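Local atomic coordinates of soluble lytic murein transglycosylase (Pseudomonas aeruginosa, PDB entry 5OHU), a protein that turns over cell-wall peptidoglycan as a lytic transglycosylase, probably cleaving its glycan strands in both exolytic and endolytic fashion. Residues A276-I281 with T298-G303; Q335-A338 with R342-Y345; Q347-Q352 with A380-V385. All blocks are in the same frame, centred on the assembly; numbering follows the deposited sequence.

Contact 1 of 3, residues A276-I281 with T298-G303; sequences AIAREI and TQYDPG
Tyr300, the last helical residue of its segment, lays its ring against the methyl of Ala278, while the carbonyl just behind that ring receives Arg279. The backbones come close here, with 6.7 Å between Ala278 CA and Tyr300 CA, and the helix meets the ring through this methyl. Ala278 CB stands over one ring face, 3.8 Å from the Tyr300 centroid and 24° off the normal, a CH-pi contact. It is displaced toward the root of the ring, where Ala278 CB is 3.5 Å from Tyr300 CG. Arg279 leaves one residue further along. With CG anti to the carbonyl carbon (chi1 -72°) and the chain extended from CG to NE, it reaches across to the end of the other helix. There Tyr300 O lies at the guanidinium edge, in its plane, and takes two weak hydrogen bonds, one from Arg279 NE and one from Arg279 NH2, both 3.3 Å long. The positive group thus sits at the carboxyl end of a helix, which probably suits its charge. Asp301 approaches differently: its carboxylate lies over a face of the guanidinium, OD1 3.5 Å from Arg279 NH2, so this salt bridge works through charge without a directed N-H. Asp301 spends its oxygens on the backbone, OD1 on Arg305 N and OD2 on Asp306 N, tying down the turn that leads to helix 307-319. Helices 271-287 and 293-300 thereby form a neighbouring pair in the all-helical solenoid; helices 235-251 and 253-263 pack on Ile277 and Ile281 of the first.

Contact 2 of 3, residues Q335-A338 with R342-Y345; sequences QDLA and RWRY
Leu337 and Trp343 lie side by side and point the same way, joining the short helix 335-338 to the start of helix 341-354 across a tight bend. The nearest CA atoms, Ala338 CA and Trp343 CA, are 5.9 Å apart. On the packed side, Leu337 O sits at the indole edge, in the ring plane, 3.5 Å from Trp343 CD1. Leu337 CB lies off that plane, 4.1 Å from Trp343 CD1, and Leu337 CD2 runs on past the pyrrole nitrogen, 4.2 Å from Trp343 NE1. Trp343 NE1 is hydrogen-bonded to Glu311 OE2 of helix 307-319, which fixes the turn of the ring; Leu337 rests on the same helix. The indole face opposite Leu337 CB is covered by CD of its neighbour Arg342, whose guanidinium also pairs with Glu311. The other side of the contact is thinner and nearer solvent. Ala338 turns its methyl away from helix 341-354, and what remains is its carbonyl, Ala338 O, 3.6 Å from Arg344 CG. Arg344 bends at its third torsion (chi3 -84°), and its head goes to other partners: NE to Ala339 O and NH2 to Glu371. No hydrogen bond directly spans the two segments. Instead Thr340, in the bend, links them through one hydroxyl, OG1 being hydrogen-bonded to both Leu337 O and Trp343 N. The chemistry is therefore that of carbonyl oxygens lying against polarised or aliphatic C-H groups beside an apolar pair, with polar anchoring left to Thr340 OG1, to Glu311 and to Glu371.

Contact 3 of 3, residues Q347-Q352 with A380-V385; sequences QARSLQ and ADRLSV
Arg349 and Arg382 mark the nearest approach of the two helical segments, yet their CA atoms stay 8.4 Å apart, so long side chains must fill the gap. Segment 380-385 ends its helix in a Schellman motif: Ser384 takes positive phi, and Val385 N returns to Ala380 O. The two arginine chains, each bent at its second torsion (chi2 72° in Arg349, -80° in Arg382), cross at about a right angle and lay their guanidinium groups flat on one another. The planes differ by 2° and the CZ atoms stand 3.3 Å apart, centre over centre. This arginine stack joins helices 341-354 and 374-383 of the solenoid, and Asp596, from the lysozyme-like SLT domain, joins it. Asp596 OD2 makes a salt bridge with Arg382 NH2 and a long, weak ion pair with Arg349 NE, a shared carboxylate that probably balances the two positive charges. Gln352 OE1 meets the edge of Arg349 in its plane, a weak hydrogen bond of 2.8 Å from Arg349 NH1. Gln352 OE1 is also hydrogen-bonded to Tyr365 OH and lies 3.9 Å from Arg382 CD. Toward the rim of the opposite face of the Arg382 guanidinium stands Asp381 OD2, itself salt-bridged to Arg637.

In the fold
From the N terminus, the three contacts follow in series, none nested in or crossing another. Contact 1 closes the helical hairpin of 271-287 and 293-300, with 16 residues between its segments. The chain then runs through helices 307-319 and 323-330 to contact 2, which closes a bend of three residues. Contact 3 closes the longest excursion, 27 residues that include helix 360-368. Contacts 2 and 3 share helix 341-354 and touch, Tyr345 OH lying 3.0 Å from Arg382 NE in a probable hydrogen bond. Contact 1 stands apart, its nearest atoms about 9 Å from contact 2; helix 307-319 bridges them, beginning beyond the Asp301 turn and supporting Leu337 and Trp343.

Contact 1 of 3, residues A276-I281 with T298-G303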
loop_
_atom_site.group_PDB
_atom_site.type_symbol
_atom_site.label_atom_id
_atom_site.label_comp_id
_atom_site.label_asym_id
_atom_site.label_seq_id
_atom_site.Cartn_x
_atom_site.Cartn_y
_atom_site.Cartn_z
ATOM N N ALA A 276 -10.795 5.725 21.586
ATOM C CA ALA A 276 -9.609 5.694 20.738
ATOM C C ALA A 276 -8.406 5.180 21.510
ATOM O O ALA A 276 -7.666 4.319 21.022
ATOM C CB ALA A 276 -9.316 7.088 20.172
ATOM N N ILE A 277 -8.188 5.708 22.720
ATOM C CA ILE A 277 -7.074 5.247 23.540
ATOM C C ILE A 277 -7.172 3.745 23.762
ATOM O O ILE A 277 -6.221 2.990 23.507
ATOM C CB ILE A 277 -7.044 6.003 24.878
ATOM C CG1 ILE A 277 -6.857 7.499 24.636
ATOM C CG2 ILE A 277 -5.925 5.470 25.733
ATOM C CD1 ILE A 277 -7.045 8.344 25.910
ATOM N N ALA A 278 -8.336 3.296 24.236
ATOM C CA ALA A 278 -8.535 1.891 24.563
ATOM C C ALA A 278 -8.303 1.004 23.351
ATOM O O ALA A 278 -7.676 -0.056 23.455
ATOM C CB ALA A 278 -9.947 1.679 25.110
ATOM N N ARG A 279 -8.789 1.427 22.187
ATOM C CA ARG A 279 -8.623 0.599 21.000
ATOM C C ARG A 279 -7.163 0.536 20.567
ATOM O O ARG A 279 -6.672 -0.540 20.201
ATOM C CB ARG A 279 -9.537 1.098 19.881
ATOM C CG ARG A 279 -11.022 0.788 20.171
ATOM C CD ARG A 279 -11.943 1.100 18.969
ATOM N NE ARG A 279 -13.363 1.096 19.328
ATOM C CZ ARG A 279 -14.334 1.566 18.545
ATOM N NH1 ARG A 279 -14.037 2.083 17.359
ATOM N NH2 ARG A 279 -15.599 1.537 18.949
ATOM N N GLU A 280 -6.428 1.648 20.660
ATOM C CA GLU A 280 -5.015 1.593 20.284
ATOM C C GLU A 280 -4.204 0.768 21.280
ATOM O O GLU A 280 -3.338 -0.015 20.878
ATOM C CB GLU A 280 -4.431 3.000 20.150
ATOM C CG GLU A 280 -3.024 3.015 19.564
ATOM C CD GLU A 280 -2.888 2.137 18.312
ATOM O OE1 GLU A 280 -2.187 1.098 18.374
ATOM O OE2 GLU A 280 -3.487 2.477 17.268
ATOM N N ILE A 281 -4.469 0.921 22.580
ATOM C CA ILE A 281 -3.809 0.074 23.569
ATOM C C ILE A 281 -4.219 -1.387 23.377
ATOM O O ILE A 281 -3.371 -2.290 23.387
ATOM C CB ILE A 281 -4.109 0.572 24.995
ATOM C CG1 ILE A 281 -3.423 1.929 25.231
ATOM C CG2 ILE A 281 -3.647 -0.439 26.047
ATOM C CD1 ILE A 281 -3.851 2.602 26.495
ATOM N N THR A 298 -13.194 -5.969 24.303
ATOM C CA THR A 298 -14.591 -6.368 24.415
ATOM C C THR A 298 -15.441 -5.240 24.992
ATOM O O THR A 298 -16.574 -5.013 24.552
ATOM C CB THR A 298 -14.680 -7.625 25.285
ATOM O OG1 THR A 298 -13.922 -8.675 24.675
ATOM C CG2 THR A 298 -16.123 -8.084 25.466
ATOM N N GLN A 299 -14.906 -4.520 25.974
ATOM C CA GLN A 299 -15.645 -3.433 26.595
ATOM C C GLN A 299 -15.722 -2.199 25.696
ATOM O O GLN A 299 -16.726 -1.476 25.721
ATOM C CB GLN A 299 -14.988 -3.082 27.931
ATOM C CG GLN A 299 -15.570 -1.880 28.646
ATOM C CD GLN A 299 -16.899 -2.190 29.298
ATOM O OE1 GLN A 299 -17.256 -3.356 29.479
ATOM N NE2 GLN A 299 -17.639 -1.151 29.656
ATOM N N TYR A 300 -14.696 -1.927 24.892
ATOM C CA TYR A 300 -14.693 -0.689 24.133
ATOM C C TYR A 300 -15.089 -0.866 22.673
ATOM O O TYR A 300 -15.179 0.130 21.953
ATOM C CB TYR A 300 -13.336 0.009 24.277
ATOM C CG TYR A 300 -13.269 0.680 25.638
ATOM C CD1 TYR A 300 -13.832 1.930 25.837
ATOM C CD2 TYR A 300 -12.727 0.025 26.745
ATOM C CE1 TYR A 300 -13.822 2.532 27.086
ATOM C CE2 TYR A 300 -12.713 0.624 28.004
ATOM C CZ TYR A 300 -13.263 1.880 28.162
ATOM O OH TYR A 300 -13.266 2.498 29.393
ATOM N N ASP A 301 -15.375 -2.092 22.229
ATOM C CA ASP A 301 -16.033 -2.263 20.939
ATOM C C ASP A 301 -17.048 -3.399 21.032
ATOM O O ASP A 301 -16.953 -4.398 20.304
ATOM C CB ASP A 301 -14.996 -2.504 19.840
ATOM C CG ASP A 301 -15.568 -2.325 18.434
ATOM O OD1 ASP A 301 -16.638 -1.696 18.300
ATOM O OD2 ASP A 301 -14.922 -2.774 17.456
ATOM N N PRO A 302 -18.043 -3.288 21.913
ATOM C CA PRO A 302 -18.998 -4.399 22.058
ATOM C C PRO A 302 -19.776 -4.697 20.784
ATOM O O PRO A 302 -20.164 -5.853 20.563
ATOM C CB PRO A 302 -19.919 -3.918 23.190
ATOM C CG PRO A 302 -19.876 -2.430 23.085
ATOM C CD PRO A 302 -18.443 -2.109 22.710
ATOM N N GLY A 303 -20.007 -3.702 19.934
ATOM C CA GLY A 303 -20.776 -3.927 18.728
ATOM C C GLY A 303 -19.973 -4.235 17.480
ATOM O O GLY A 303 -20.545 -4.258 16.385
#

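Contact 2 of 3, residues Q335-A338 with R342-Y345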
loop_
_atom_site.group_PDB
_atom_site.type_symbol
_atom_site.label_atom_id
_atom_site.label_comp_id
_atom_site.label_asym_id
_atom_site.label_seq_id
_atom_site.Cartn_x
_atom_site.Cartn_y
_atom_site.Cartn_z
ATOM N N GLN A 335 -20.958 -8.116 7.922
ATOM C CA GLN A 335 -21.042 -8.769 6.616
ATOM C C GLN A 335 -19.721 -8.723 5.853
ATOM O O GLN A 335 -19.310 -9.721 5.259
ATOM C CB GLN A 335 -22.153 -8.113 5.796
ATOM C CG GLN A 335 -22.162 -8.450 4.303
ATOM C CD GLN A 335 -22.532 -9.898 4.020
ATOM O OE1 GLN A 335 -23.029 -10.610 4.893
ATOM N NE2 GLN A 335 -22.294 -10.336 2.789
ATOM N N ASP A 336 -19.061 -7.566 5.826
ATOM C CA ASP A 336 -17.823 -7.445 5.068
ATOM C C ASP A 336 -16.718 -8.351 5.611
ATOM O O ASP A 336 -15.863 -8.788 4.838
ATOM C CB ASP A 336 -17.364 -5.990 5.039
ATOM C CG ASP A 336 -17.154 -5.414 6.427
ATOM O OD1 ASP A 336 -17.773 -5.920 7.381
ATOM O OD2 ASP A 336 -16.386 -4.441 6.565
ATOM N N LEU A 337 -16.706 -8.652 6.918
ATOM C CA LEU A 337 -15.705 -9.592 7.419
ATOM C C LEU A 337 -16.169 -11.033 7.234
ATOM O O LEU A 337 -15.375 -11.903 6.857
ATOM C CB LEU A 337 -15.398 -9.329 8.891
ATOM C CG LEU A 337 -14.533 -8.122 9.249
ATOM C CD1 LEU A 337 -14.202 -8.213 10.714
ATOM C CD2 LEU A 337 -13.244 -8.068 8.456
ATOM N N ALA A 338 -17.455 -11.291 7.480
ATOM C CA ALA A 338 -18.000 -12.632 7.314
ATOM C C ALA A 338 -17.855 -13.140 5.879
ATOM O O ALA A 338 -17.753 -14.353 5.664
ATOM C CB ALA A 338 -19.473 -12.647 7.728
ATOM N N ARG A 342 -10.934 -15.554 4.608
ATOM C CA ARG A 342 -10.257 -15.644 5.897
ATOM C C ARG A 342 -11.209 -16.080 7.010
ATOM O O ARG A 342 -10.963 -17.074 7.710
ATOM C CB ARG A 342 -9.612 -14.297 6.240
ATOM C CG ARG A 342 -9.049 -14.269 7.652
ATOM C CD ARG A 342 -8.490 -12.922 8.002
ATOM N NE ARG A 342 -7.373 -12.578 7.129
ATOM C CZ ARG A 342 -7.278 -11.412 6.500
ATOM N NH1 ARG A 342 -8.245 -10.510 6.653
ATOM N NH2 ARG A 342 -6.235 -11.163 5.728
ATOM N N TRP A 343 -12.296 -15.350 7.205
ATOM C CA TRP A 343 -13.118 -15.683 8.361
ATOM C C TRP A 343 -14.085 -16.816 8.083
ATOM O O TRP A 343 -14.533 -17.468 9.036
ATOM C CB TRP A 343 -13.837 -14.436 8.889
ATOM C CG TRP A 343 -12.804 -13.472 9.335
ATOM C CD1 TRP A 343 -12.506 -12.236 8.791
ATOM C CD2 TRP A 343 -11.828 -13.709 10.346
ATOM N NE1 TRP A 343 -11.422 -11.697 9.436
ATOM C CE2 TRP A 343 -10.992 -12.576 10.396
ATOM C CE3 TRP A 343 -11.595 -14.765 11.236
ATOM C CZ2 TRP A 343 -9.939 -12.472 11.299
ATOM C CZ3 TRP A 343 -10.547 -14.664 12.118
ATOM C CH2 TRP A 343 -9.729 -13.526 12.145
ATOM N N ARG A 344 -14.381 -17.105 6.814
ATOM C CA ARG A 344 -15.048 -18.372 6.517
ATOM C C ARG A 344 -14.137 -19.532 6.885
ATOM O O ARG A 344 -14.582 -20.525 7.479
ATOM C CB ARG A 344 -15.452 -18.444 5.041
ATOM C CG ARG A 344 -16.674 -17.592 4.686
ATOM C CD ARG A 344 -17.139 -17.826 3.258
ATOM N NE ARG A 344 -16.350 -16.998 2.353
ATOM C CZ ARG A 344 -15.996 -17.328 1.113
ATOM N NH1 ARG A 344 -16.374 -18.493 0.601
ATOM N NH2 ARG A 344 -15.272 -16.475 0.394
ATOM N N TYR A 345 -12.844 -19.411 6.576
ATOM C CA TYR A 345 -11.927 -20.466 6.979
ATOM C C TYR A 345 -11.871 -20.590 8.494
ATOM O O TYR A 345 -11.972 -21.696 9.034
ATOM C CB TYR A 345 -10.515 -20.240 6.420
ATOM C CG TYR A 345 -9.560 -21.264 6.997
ATOM C CD1 TYR A 345 -9.570 -22.590 6.525
ATOM C CD2 TYR A 345 -8.689 -20.928 8.039
ATOM C CE1 TYR A 345 -8.738 -23.554 7.063
ATOM C CE2 TYR A 345 -7.838 -21.878 8.584
ATOM C CZ TYR A 345 -7.869 -23.190 8.088
ATOM O OH TYR A 345 -7.027 -24.138 8.627
#

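Contact 3 of 3, residues Q347-Q352 with A380-V385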
loop_
_atom_site.group_PDB
_atom_site.type_symbol
_atom_site.label_atom_id
_atom_site.label_comp_id
_atom_site.label_asym_id
_atom_site.label_seq_id
_atom_site.Cartn_x
_atom_site.Cartn_y
_atom_site.Cartn_z
ATOM N N GLN A 347 -13.924 -19.671 10.829
ATOM C CA GLN A 347 -15.142 -20.193 11.438
ATOM C C GLN A 347 -15.162 -21.722 11.407
ATOM O O GLN A 347 -15.410 -22.374 12.430
ATOM C CB GLN A 347 -16.380 -19.628 10.749
ATOM C CG GLN A 347 -17.645 -20.295 11.263
ATOM C CD GLN A 347 -18.904 -19.572 10.814
ATOM O OE1 GLN A 347 -19.669 -20.093 10.022
ATOM N NE2 GLN A 347 -19.105 -18.356 11.312
ATOM N N ALA A 348 -14.907 -22.306 10.232
ATOM C CA ALA A 348 -14.838 -23.761 10.122
ATOM C C ALA A 348 -13.729 -24.335 11.002
ATOM O O ALA A 348 -13.940 -25.328 11.705
ATOM C CB ALA A 348 -14.617 -24.162 8.661
ATOM N N ARG A 349 -12.551 -23.699 11.004
ATOM C CA ARG A 349 -11.394 -24.284 11.682
ATOM C C ARG A 349 -11.495 -24.151 13.200
ATOM O O ARG A 349 -11.143 -25.089 13.934
ATOM C CB ARG A 349 -10.089 -23.654 11.159
ATOM C CG ARG A 349 -8.806 -24.103 11.915
ATOM C CD ARG A 349 -8.493 -25.559 11.532
ATOM N NE ARG A 349 -7.344 -26.099 12.260
ATOM C CZ ARG A 349 -7.105 -27.393 12.484
ATOM N NH1 ARG A 349 -7.943 -28.320 12.056
ATOM N NH2 ARG A 349 -6.026 -27.757 13.155
ATOM N N SER A 350 -11.994 -23.016 13.699
ATOM C CA SER A 350 -12.182 -22.914 15.143
ATOM C C SER A 350 -13.260 -23.876 15.624
ATOM O O SER A 350 -13.136 -24.448 16.713
ATOM C CB SER A 350 -12.500 -21.471 15.559
ATOM O OG SER A 350 -13.713 -21.008 14.985
ATOM N N LEU A 351 -14.316 -24.087 14.827
ATOM C CA LEU A 351 -15.323 -25.085 15.190
ATOM C C LEU A 351 -14.701 -26.482 15.268
ATOM O O LEU A 351 -14.913 -27.224 16.234
ATOM C CB LEU A 351 -16.491 -25.056 14.187
ATOM C CG LEU A 351 -17.681 -25.988 14.510
ATOM C CD1 LEU A 351 -18.220 -25.758 15.940
ATOM C CD2 LEU A 351 -18.836 -25.875 13.484
ATOM N N GLN A 352 -13.905 -26.847 14.264
ATOM C CA GLN A 352 -13.256 -28.152 14.263
ATOM C C GLN A 352 -12.333 -28.319 15.470
ATOM O O GLN A 352 -12.268 -29.400 16.071
ATOM C CB GLN A 352 -12.498 -28.327 12.944
ATOM C CG GLN A 352 -11.611 -29.543 12.884
ATOM C CD GLN A 352 -10.888 -29.678 11.553
ATOM O OE1 GLN A 352 -10.449 -28.690 10.963
ATOM N NE2 GLN A 352 -10.740 -30.908 11.092
ATOM N N ALA A 380 -9.174 -26.786 1.494
ATOM C CA ALA A 380 -9.005 -28.051 0.783
ATOM C C ALA A 380 -8.059 -28.975 1.538
ATOM O O ALA A 380 -8.304 -30.183 1.639
ATOM C CB ALA A 380 -8.497 -27.802 -0.632
ATOM N N ASP A 381 -6.982 -28.422 2.098
ATOM C CA ASP A 381 -6.074 -29.243 2.890
ATOM C C ASP A 381 -6.776 -29.853 4.099
ATOM O O ASP A 381 -6.529 -31.010 4.444
ATOM C CB ASP A 381 -4.873 -28.422 3.342
ATOM C CG ASP A 381 -4.014 -29.169 4.329
ATOM O OD1 ASP A 381 -3.249 -30.049 3.890
ATOM O OD2 ASP A 381 -4.110 -28.883 5.541
ATOM N N ARG A 382 -7.646 -29.090 4.763
ATOM C CA ARG A 382 -8.346 -29.648 5.914
ATOM C C ARG A 382 -9.315 -30.747 5.508
ATOM O O ARG A 382 -9.545 -31.676 6.279
ATOM C CB ARG A 382 -9.081 -28.554 6.696
ATOM C CG ARG A 382 -8.157 -27.499 7.252
ATOM C CD ARG A 382 -7.507 -28.032 8.524
ATOM N NE ARG A 382 -6.477 -27.111 9.023
ATOM C CZ ARG A 382 -5.356 -27.436 9.669
ATOM N NH1 ARG A 382 -5.061 -28.701 9.900
ATOM N NH2 ARG A 382 -4.542 -26.477 10.110
ATOM N N LEU A 383 -9.881 -30.667 4.311
ATOM C CA LEU A 383 -10.710 -31.735 3.782
ATOM C C LEU A 383 -9.896 -32.855 3.132
ATOM O O LEU A 383 -10.474 -33.883 2.786
ATOM C CB LEU A 383 -11.700 -31.165 2.759
ATOM C CG LEU A 383 -12.829 -30.223 3.195
ATOM C CD1 LEU A 383 -13.498 -29.596 1.972
ATOM C CD2 LEU A 383 -13.876 -30.951 4.046
ATOM N N SER A 384 -8.589 -32.668 2.935
ATOM C CA SER A 384 -7.745 -33.621 2.196
ATOM C C SER A 384 -8.310 -33.922 0.806
ATOM O O SER A 384 -8.429 -35.079 0.387
ATOM C CB SER A 384 -7.545 -34.916 2.988
ATOM O OG SER A 384 -6.945 -34.651 4.238
ATOM N N VAL A 385 -8.682 -32.869 0.095
ATOM C CA VAL A 385 -9.147 -33.001 -1.283
ATOM C C VAL A 385 -8.153 -32.259 -2.162
ATOM O O VAL A 385 -7.400 -31.398 -1.672
ATOM C CB VAL A 385 -10.590 -32.475 -1.455
ATOM C CG1 VAL A 385 -11.547 -33.234 -0.516
ATOM C CG2 VAL A 385 -10.650 -30.986 -1.220
#